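PDB 3TDV: gentamicin resistance protein from Enterococcus gallinarum, which probably inactivates aminoglycoside antibiotics such as gentamicin by phosphorylating their 2'' hydroxyl, taking the phosphate from GTP in preference to ATP. Local coordinates for residues G68-N73 against N125-F130; L118-F123 against T211-I216; R191-D196 against A223-D228. All coordinates share one frame; numbering follows the deposited sequence.

From the N terminus, the chain runs through helix 50-66 to the loop at 68-73, then builds strands 77-82 and 88-93 before helix 110-129 brings it back to close contact 1 at 125-130. Contact 2 starts on the same helix, at 118-123, and closes when strand 213-216 arrives. Contacts 1 and 2 cross and touch: the backbone of Asn73 pairs with Thr214 and Ile216 while Val70 packs on Phe123. Contact 3 opens at strand 191-193, inside the loop of contact 2, and closes beyond it at 223-228, so these two cross as well; contact 1 is complete before contact 3 opens. Helix 110-129 serves contacts 1 and 2, and its Leu127 packs on Leu192 of contact 3.

Contact 1: residues G68-N73 against N125-F130; sequences GCVKVN and NELSAF
Glu126, near the C-terminal end of helix 110-129, lays its CG against Cys69 O and its carboxylate against Lys71 N, and takes up much of the surface buried here. Its chain bends at chi2 (147°), and CG sits 3.1 Å from Cys69 O. Beyond that bend Lys71 N donates to Glu126 OE2 at 3.1 Å, the N-H pointing almost straight at the oxygen (160°) but meeting it from above the carboxylate plane. A water extends the same grip, donating to Glu126 OE2 at 2.6 Å and accepting from Val72 N. Cys69 covers the other end, its SG near the plane of the Phe130 ring and at its edge, 4.4 Å from CD1. Val70 sends CG2 to within 4.4 Å of Leu127 CD2, and Val70 CA lies 3.3 Å from Glu126 OE2. Phe130 also packs against Leu65 and Leu66; the loop between helix 50-66 and strand 77-82, in the N-lobe of this protein-kinase-like fold, packs on helix 110-129. One carboxylate oxygen therefore serves two successive backbone N-H groups, one directly and one through water, which probably favours the charged form of Glu126 and fixes the course of the loop.

Contact 2: residues L118-F123 against T211-I216; sequences LQLAEF and TPLTGI
Gln119 uses both ends of its amide on the backbone of Leu213. Leu213 N donates to Gln119 OE1 at 2.7 Å, tilted somewhat from the carbonyl plane, and Gln119 NE2 returns a bond to Leu213 O at 3.0 Å. The return bond lies on a lone pair of the Leu213 carbonyl, but it is the less straight of the two (131°), with Leu213 O tilted out of the amide plane of Gln119. With chi2 at -176° the chain is extended beyond CG, carrying the amide across to the strand. Pro212 CD sits 3.1 Å from Gln119 OE1, while the methyl CG2 of Thr211 lies against NE2. Thr211 OG1 is engaged by Ser208. Strand 213-216 is an outer strand of the small antiparallel sheet with 202-204 and 98-99 in this kinase-related fold, and Thr214 and Gly215 form a classic beta bulge opposite Leu203. The axes of 118-123 and 213-216 approach to 9.8 Å, with directions 36° apart. Farther along, Leu120 CD1 touches both Leu213 CD2 and Ile216 CD1, 4.2 Å from each. Ile216 then points CD1 squarely at the face of the Phe123 ring, a CH-pi contact 3.5 Å from the centroid. Val70 and Phe219 also touch that ring.

Contact 3: residues R191-D196 against A223-D228; sequences RLIHGD and AISDPD
Ile193 carries much of the side-chain contact, and its atoms can be followed outward from the strand. CB lies 4.0 Å from the carbonyl oxygen of Ala223, and there the chain forks. CG1 takes the crowded position between backbone N and carbonyl carbon (chi1 70°), which turns it over the opposing chain, 3.4 Å from Ala223 O. From CG1 the chain runs on extended, bringing the tip CD1 to 3.6 Å from Ser225 CB. The other branch, CG2, rests on Pro227 CA at 3.7 Å and also faces the carbonyl oxygen of Asp226. Beneath this side chain the two backbones form a short antiparallel ladder. Ile193 and Ala223 make a hydrogen-bonded pair, in which Ile193 N meets Ala223 O at 2.8 Å, nearly along the C=O axis. Arg191 and Ser225 make the next hydrogen-bonded pair, and Leu192 with Ile224 is the non-hydrogen-bonded pair between them. In this aminoglycoside kinase fold, the strand leads into the His-Gly-Asp sequence of the catalytic loop, and the ladder joins it to the segment that follows the metal-binding Asp218. Past the strand, His194 ND1 accepts from Asp196 N, while NE2 binds the carbonyl of Ile217; Asp196 is itself a magnesium ligand in a structure of this protein, though that ion is not bound to this chain here. On the Leu192 side of the ladder, Ile224 CD1 approaches Leu192 CA at 4.0 Å, and the Ile224 side chain packs on Val132, Ala135 and Ile136 of helix 132-136. On the Ile193 side, the aliphatic CG of Arg191 packs obliquely on the Pro227 ring, 4.0 Å from CG. Asp226 opens an Asx turn, its OD1 taking the N-H of Asp228, and Lys261 forms salt bridges with OD2 of both aspartates.

Contact 1: residues G68-N73 against N125-F130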
loop_
_atom_site.group_PDB
_atom_site.type_symbol
_atom_site.label_atom_id
_atom_site.label_comp_id
_atom_site.label_asym_id
_atom_site.label_seq_id
_atom_site.Cartn_x
_atom_site.Cartn_y
_atom_site.Cartn_z
ATOM N N GLY A 68 7.397 -17.885 -5.323
ATOM C CA GLY A 68 8.642 -18.406 -5.860
ATOM C C GLY A 68 9.623 -17.370 -6.387
ATOM O O GLY A 68 10.761 -17.703 -6.708
ATOM N N CYS A 69 9.194 -16.118 -6.473
ATOM C CA CYS A 69 9.967 -15.087 -7.144
ATOM C C CYS A 69 10.318 -13.977 -6.162
ATOM O O CYS A 69 11.064 -13.050 -6.484
ATOM C CB CYS A 69 9.143 -14.495 -8.305
ATOM S SG CYS A 69 9.247 -15.380 -9.889
ATOM N N VAL A 70 9.745 -14.065 -4.969
ATOM C CA VAL A 70 9.943 -13.067 -3.922
ATOM C C VAL A 70 10.557 -13.753 -2.700
ATOM O O VAL A 70 10.042 -14.780 -2.240
ATOM C CB VAL A 70 8.604 -12.428 -3.485
ATOM C CG1 VAL A 70 8.788 -11.649 -2.183
ATOM C CG2 VAL A 70 8.024 -11.540 -4.585
ATOM N N LYS A 71 11.631 -13.159 -2.178
ATOM C CA LYS A 71 12.456 -13.745 -1.127
ATOM C C LYS A 71 11.826 -13.649 0.265
ATOM O O LYS A 71 11.822 -14.635 1.013
ATOM C CB LYS A 71 13.858 -13.093 -1.131
ATOM C CG LYS A 71 15.013 -14.009 -0.669
ATOM C CD LYS A 71 16.372 -13.253 -0.699
ATOM C CE LYS A 71 17.501 -13.969 0.083
ATOM N NZ LYS A 71 18.322 -14.901 -0.754
ATOM N N VAL A 72 11.310 -12.476 0.633
ATOM C CA VAL A 72 10.613 -12.375 1.922
ATOM C C VAL A 72 9.308 -13.187 1.925
ATOM O O VAL A 72 8.856 -13.649 0.867
ATOM C CB VAL A 72 10.281 -10.928 2.303
ATOM C CG1 VAL A 72 11.556 -10.102 2.473
ATOM C CG2 VAL A 72 9.317 -10.310 1.280
ATOM N N ASN A 73 8.716 -13.371 3.108
ATOM C CA ASN A 73 7.408 -14.021 3.209
ATOM C C ASN A 73 6.273 -13.107 2.785
ATOM O O ASN A 73 6.250 -11.920 3.137
ATOM C CB ASN A 73 7.114 -14.475 4.641
ATOM C CG ASN A 73 7.941 -15.676 5.064
ATOM O OD1 ASN A 73 8.300 -16.541 4.245
ATOM N ND2 ASN A 73 8.241 -15.743 6.357
ATOM N N ASN A 125 12.700 -4.664 -6.575
ATOM C CA ASN A 125 13.362 -5.183 -7.770
ATOM C C ASN A 125 12.666 -6.438 -8.278
ATOM O O ASN A 125 12.526 -6.635 -9.483
ATOM C CB ASN A 125 14.822 -5.524 -7.483
ATOM C CG ASN A 125 15.749 -4.345 -7.647
ATOM O OD1 ASN A 125 15.336 -3.250 -8.065
ATOM N ND2 ASN A 125 17.030 -4.563 -7.316
ATOM N N GLU A 126 12.282 -7.305 -7.339
ATOM C CA GLU A 126 11.640 -8.579 -7.658
ATOM C C GLU A 126 10.262 -8.346 -8.319
ATOM O O GLU A 126 9.922 -8.997 -9.313
ATOM C CB GLU A 126 11.553 -9.458 -6.393
ATOM C CG GLU A 126 12.716 -10.464 -6.250
ATOM C CD GLU A 126 13.135 -10.767 -4.801
ATOM O OE1 GLU A 126 14.332 -11.090 -4.574
ATOM O OE2 GLU A 126 12.298 -10.699 -3.881
ATOM N N LEU A 127 9.492 -7.391 -7.801
ATOM C CA LEU A 127 8.226 -7.011 -8.447
ATOM C C LEU A 127 8.481 -6.464 -9.850
ATOM O O LEU A 127 7.820 -6.877 -10.815
ATOM C CB LEU A 127 7.438 -5.991 -7.601
ATOM C CG LEU A 127 7.010 -6.538 -6.233
ATOM C CD1 LEU A 127 6.074 -5.581 -5.467
ATOM C CD2 LEU A 127 6.358 -7.909 -6.395
ATOM N N SER A 128 9.447 -5.550 -9.961
ATOM C CA SER A 128 9.755 -4.922 -11.246
ATOM C C SER A 128 10.288 -5.924 -12.260
ATOM O O SER A 128 10.402 -5.595 -13.452
ATOM C CB SER A 128 10.772 -3.784 -11.083
ATOM O OG SER A 128 10.176 -2.657 -10.468
ATOM N N ALA A 129 10.617 -7.130 -11.794
ATOM C CA ALA A 129 11.083 -8.175 -12.711
ATOM C C ALA A 129 9.978 -9.170 -13.110
ATOM O O ALA A 129 10.117 -9.909 -14.092
ATOM C CB ALA A 129 12.304 -8.905 -12.143
ATOM N N PHE A 130 8.883 -9.196 -12.361
ATOM C CA PHE A 130 7.786 -10.126 -12.676
ATOM C C PHE A 130 7.140 -9.788 -14.030
ATOM O O PHE A 130 6.750 -8.638 -14.288
ATOM C CB PHE A 130 6.734 -10.157 -11.570
ATOM C CG PHE A 130 5.760 -11.297 -11.694
ATOM C CD1 PHE A 130 6.078 -12.549 -11.195
ATOM C CD2 PHE A 130 4.511 -11.111 -12.285
ATOM C CE1 PHE A 130 5.200 -13.604 -11.290
ATOM C CE2 PHE A 130 3.617 -12.157 -12.381
ATOM C CZ PHE A 130 3.964 -13.414 -11.882
HETATM O O HOH W 1 11.974 -10.286 -1.316
#

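Contact 2: residues L118-F123 against T211-I216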
loop_
_atom_site.group_PDB
_atom_site.type_symbol
_atom_site.label_atom_id
_atom_site.label_comp_id
_atom_site.label_asym_id
_atom_site.label_seq_id
_atom_site.Cartn_x
_atom_site.Cartn_y
_atom_site.Cartn_z
ATOM N N LEU A 118 17.784 -2.365 2.015
ATOM C CA LEU A 118 18.370 -3.180 0.957
ATOM C C LEU A 118 17.431 -4.337 0.628
ATOM O O LEU A 118 17.275 -4.704 -0.541
ATOM C CB LEU A 118 19.769 -3.686 1.365
ATOM C CG LEU A 118 20.335 -4.759 0.435
ATOM C CD1 LEU A 118 20.570 -4.165 -0.956
ATOM C CD2 LEU A 118 21.620 -5.360 0.990
ATOM N N GLN A 119 16.808 -4.899 1.665
ATOM C CA GLN A 119 15.793 -5.926 1.483
ATOM C C GLN A 119 14.576 -5.370 0.735
ATOM O O GLN A 119 14.009 -6.029 -0.153
ATOM C CB GLN A 119 15.328 -6.451 2.845
ATOM C CG GLN A 119 16.239 -7.449 3.490
ATOM C CD GLN A 119 15.648 -7.981 4.783
ATOM O OE1 GLN A 119 15.649 -7.290 5.813
ATOM N NE2 GLN A 119 15.105 -9.206 4.731
ATOM N N LEU A 120 14.153 -4.174 1.125
ATOM C CA LEU A 120 13.031 -3.507 0.465
ATOM C C LEU A 120 13.394 -3.276 -1.014
ATOM O O LEU A 120 12.553 -3.417 -1.912
ATOM C CB LEU A 120 12.775 -2.180 1.163
ATOM C CG LEU A 120 11.416 -1.701 1.652
ATOM C CD1 LEU A 120 10.336 -2.806 1.734
ATOM C CD2 LEU A 120 11.618 -1.023 2.996
ATOM N N ALA A 121 14.662 -2.948 -1.259
ATOM C CA ALA A 121 15.127 -2.688 -2.612
ATOM C C ALA A 121 15.097 -3.948 -3.467
ATOM O O ALA A 121 14.712 -3.895 -4.631
ATOM C CB ALA A 121 16.536 -2.085 -2.588
ATOM N N GLU A 122 15.520 -5.081 -2.908
ATOM C CA GLU A 122 15.468 -6.333 -3.660
ATOM C C GLU A 122 14.023 -6.802 -3.836
ATOM O O GLU A 122 13.673 -7.369 -4.884
ATOM C CB GLU A 122 16.284 -7.425 -2.973
ATOM C CG GLU A 122 17.770 -7.153 -2.926
ATOM C CD GLU A 122 18.506 -8.236 -2.152
ATOM O OE1 GLU A 122 19.011 -9.198 -2.790
ATOM O OE2 GLU A 122 18.550 -8.125 -0.902
ATOM N N PHE A 123 13.190 -6.568 -2.824
ATOM C CA PHE A 123 11.753 -6.853 -2.953
ATOM C C PHE A 123 11.140 -6.114 -4.146
ATOM O O PHE A 123 10.561 -6.746 -5.045
ATOM C CB PHE A 123 10.990 -6.503 -1.669
ATOM C CG PHE A 123 9.484 -6.678 -1.785
ATOM C CD1 PHE A 123 8.902 -7.940 -1.661
ATOM C CD2 PHE A 123 8.655 -5.579 -2.006
ATOM C CE1 PHE A 123 7.524 -8.101 -1.765
ATOM C CE2 PHE A 123 7.286 -5.732 -2.105
ATOM C CZ PHE A 123 6.715 -6.994 -1.991
ATOM N N THR A 211 18.612 -10.132 8.055
ATOM C CA THR A 211 17.295 -10.008 7.421
ATOM C C THR A 211 16.207 -9.552 8.385
ATOM O O THR A 211 15.312 -10.325 8.729
ATOM C CB THR A 211 16.886 -11.338 6.757
ATOM O OG1 THR A 211 17.385 -12.445 7.535
ATOM C CG2 THR A 211 17.472 -11.425 5.346
ATOM N N PRO A 212 16.274 -8.280 8.817
ATOM C CA PRO A 212 15.285 -7.764 9.763
ATOM C C PRO A 212 13.896 -7.558 9.129
ATOM O O PRO A 212 12.936 -7.342 9.872
ATOM C CB PRO A 212 15.892 -6.437 10.215
ATOM C CG PRO A 212 16.700 -5.997 9.071
ATOM C CD PRO A 212 17.292 -7.269 8.495
ATOM N N LEU A 213 13.791 -7.628 7.799
ATOM C CA LEU A 213 12.477 -7.685 7.145
ATOM C C LEU A 213 12.012 -9.140 6.936
ATOM O O LEU A 213 12.556 -9.878 6.099
ATOM C CB LEU A 213 12.455 -6.929 5.802
ATOM C CG LEU A 213 11.057 -6.843 5.153
ATOM C CD1 LEU A 213 10.149 -5.870 5.924
ATOM C CD2 LEU A 213 11.119 -6.477 3.669
ATOM N N THR A 214 10.992 -9.534 7.693
ATOM C CA THR A 214 10.472 -10.895 7.659
ATOM C C THR A 214 9.435 -11.089 6.529
ATOM O O THR A 214 9.424 -12.122 5.828
ATOM C CB THR A 214 9.791 -11.241 8.997
ATOM O OG1 THR A 214 10.549 -10.695 10.089
ATOM C CG2 THR A 214 9.666 -12.757 9.143
ATOM N N GLY A 215 8.551 -10.107 6.359
ATOM C CA GLY A 215 7.628 -10.173 5.252
ATOM C C GLY A 215 6.856 -8.914 4.948
ATOM O O GLY A 215 7.056 -7.833 5.556
ATOM N N ILE A 216 5.954 -9.078 3.981
ATOM C CA ILE A 216 5.105 -8.005 3.506
ATOM C C ILE A 216 3.700 -8.546 3.205
ATOM O O ILE A 216 3.536 -9.629 2.614
ATOM C CB ILE A 216 5.732 -7.354 2.276
ATOM C CG1 ILE A 216 7.050 -6.679 2.686
ATOM C CG2 ILE A 216 4.769 -6.334 1.675
ATOM C CD1 ILE A 216 7.868 -6.208 1.526
#

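Contact 3: residues R191-D196 against A223-D228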
loop_
_atom_site.group_PDB
_atom_site.type_symbol
_atom_site.label_atom_id
_atom_site.label_comp_id
_atom_site.label_asym_id
_atom_site.label_seq_id
_atom_site.Cartn_x
_atom_site.Cartn_y
_atom_site.Cartn_z
ATOM N N ARG A 191 5.227 -1.517 -14.749
ATOM C CA ARG A 191 5.719 -2.700 -14.035
ATOM C C ARG A 191 4.714 -3.127 -12.992
ATOM O O ARG A 191 3.932 -2.313 -12.519
ATOM C CB ARG A 191 7.028 -2.362 -13.291
ATOM C CG ARG A 191 8.174 -1.826 -14.153
ATOM C CD ARG A 191 8.713 -2.883 -15.112
ATOM N NE ARG A 191 10.039 -2.508 -15.601
ATOM C CZ ARG A 191 10.583 -2.952 -16.732
ATOM N NH1 ARG A 191 9.919 -3.792 -17.516
ATOM N NH2 ARG A 191 11.795 -2.541 -17.085
ATOM N N LEU A 192 4.740 -4.403 -12.607
ATOM C CA LEU A 192 3.964 -4.838 -11.451
ATOM C C LEU A 192 4.459 -4.069 -10.219
ATOM O O LEU A 192 5.678 -4.051 -9.924
ATOM C CB LEU A 192 4.121 -6.340 -11.212
ATOM C CG LEU A 192 3.507 -6.843 -9.898
ATOM C CD1 LEU A 192 1.985 -6.661 -9.914
ATOM C CD2 LEU A 192 3.869 -8.297 -9.637
ATOM N N ILE A 193 3.529 -3.406 -9.529
ATOM C CA ILE A 193 3.828 -2.826 -8.227
ATOM C C ILE A 193 2.909 -3.410 -7.161
ATOM O O ILE A 193 1.871 -3.981 -7.481
ATOM C CB ILE A 193 3.688 -1.299 -8.232
ATOM C CG1 ILE A 193 2.212 -0.911 -8.348
ATOM C CG2 ILE A 193 4.522 -0.700 -9.363
ATOM C CD1 ILE A 193 1.969 0.590 -8.543
ATOM N N HIS A 194 3.290 -3.235 -5.896
ATOM C CA HIS A 194 2.509 -3.693 -4.736
ATOM C C HIS A 194 1.309 -2.786 -4.514
ATOM O O HIS A 194 0.185 -3.265 -4.339
ATOM C CB HIS A 194 3.422 -3.684 -3.517
ATOM C CG HIS A 194 2.759 -4.036 -2.221
ATOM N ND1 HIS A 194 2.144 -3.094 -1.413
ATOM C CD2 HIS A 194 2.689 -5.211 -1.545
ATOM C CE1 HIS A 194 1.711 -3.679 -0.312
ATOM N NE2 HIS A 194 2.026 -4.966 -0.366
ATOM N N GLY A 195 1.549 -1.475 -4.495
ATOM C CA GLY A 195 0.468 -0.494 -4.507
ATOM C C GLY A 195 0.065 0.081 -3.155
ATOM O O GLY A 195 -0.562 1.149 -3.108
ATOM N N ASP A 196 0.427 -0.619 -2.067
ATOM C CA ASP A 196 0.077 -0.207 -0.693
ATOM C C ASP A 196 1.289 -0.449 0.190
ATOM O O ASP A 196 1.181 -0.914 1.336
ATOM C CB ASP A 196 -1.122 -1.020 -0.174
ATOM C CG ASP A 196 -1.996 -0.230 0.802
ATOM O OD1 ASP A 196 -1.593 0.891 1.194
ATOM O OD2 ASP A 196 -3.077 -0.731 1.183
ATOM N N ALA A 223 -0.956 -3.614 -8.908
ATOM C CA ALA A 223 -1.342 -3.139 -10.234
ATOM C C ALA A 223 -0.126 -3.001 -11.162
ATOM O O ALA A 223 1.028 -3.065 -10.709
ATOM C CB ALA A 223 -2.080 -1.811 -10.133
ATOM N N ILE A 224 -0.400 -2.828 -12.455
ATOM C CA ILE A 224 0.614 -2.415 -13.421
ATOM C C ILE A 224 0.587 -0.897 -13.526
ATOM O O ILE A 224 -0.429 -0.309 -13.934
ATOM C CB ILE A 224 0.353 -3.005 -14.829
ATOM C CG1 ILE A 224 0.025 -4.503 -14.728
ATOM C CG2 ILE A 224 1.577 -2.786 -15.728
ATOM C CD1 ILE A 224 1.224 -5.372 -14.385
ATOM N N SER A 225 1.700 -0.258 -13.169
ATOM C CA SER A 225 1.766 1.205 -13.149
ATOM C C SER A 225 3.227 1.676 -13.233
ATOM O O SER A 225 4.114 0.939 -13.691
ATOM C CB SER A 225 1.100 1.714 -11.862
ATOM O OG SER A 225 0.826 3.104 -11.887
ATOM N N ASP A 226 3.473 2.899 -12.782
ATOM C CA ASP A 226 4.833 3.462 -12.745
ATOM C C ASP A 226 5.526 2.919 -11.489
ATOM O O ASP A 226 5.061 3.168 -10.367
ATOM C CB ASP A 226 4.736 4.996 -12.679
ATOM C CG ASP A 226 6.098 5.703 -12.721
ATOM O OD1 ASP A 226 7.156 5.060 -12.522
ATOM O OD2 ASP A 226 6.091 6.934 -12.940
ATOM N N PRO A 227 6.637 2.174 -11.669
ATOM C CA PRO A 227 7.274 1.555 -10.493
ATOM C C PRO A 227 7.607 2.622 -9.430
ATOM O O PRO A 227 7.747 2.301 -8.247
ATOM C CB PRO A 227 8.563 0.923 -11.072
ATOM C CG PRO A 227 8.822 1.687 -12.375
ATOM C CD PRO A 227 7.436 1.998 -12.906
ATOM N N ASP A 228 7.711 3.885 -9.842
ATOM C CA ASP A 228 8.025 4.925 -8.872
ATOM C C ASP A 228 6.912 5.094 -7.856
ATOM O O ASP A 228 7.151 5.546 -6.736
ATOM C CB ASP A 228 8.340 6.269 -9.562
ATOM C CG ASP A 228 9.769 6.337 -10.077
ATOM O OD1 ASP A 228 10.620 5.522 -9.621
ATOM O OD2 ASP A 228 10.042 7.196 -10.938
#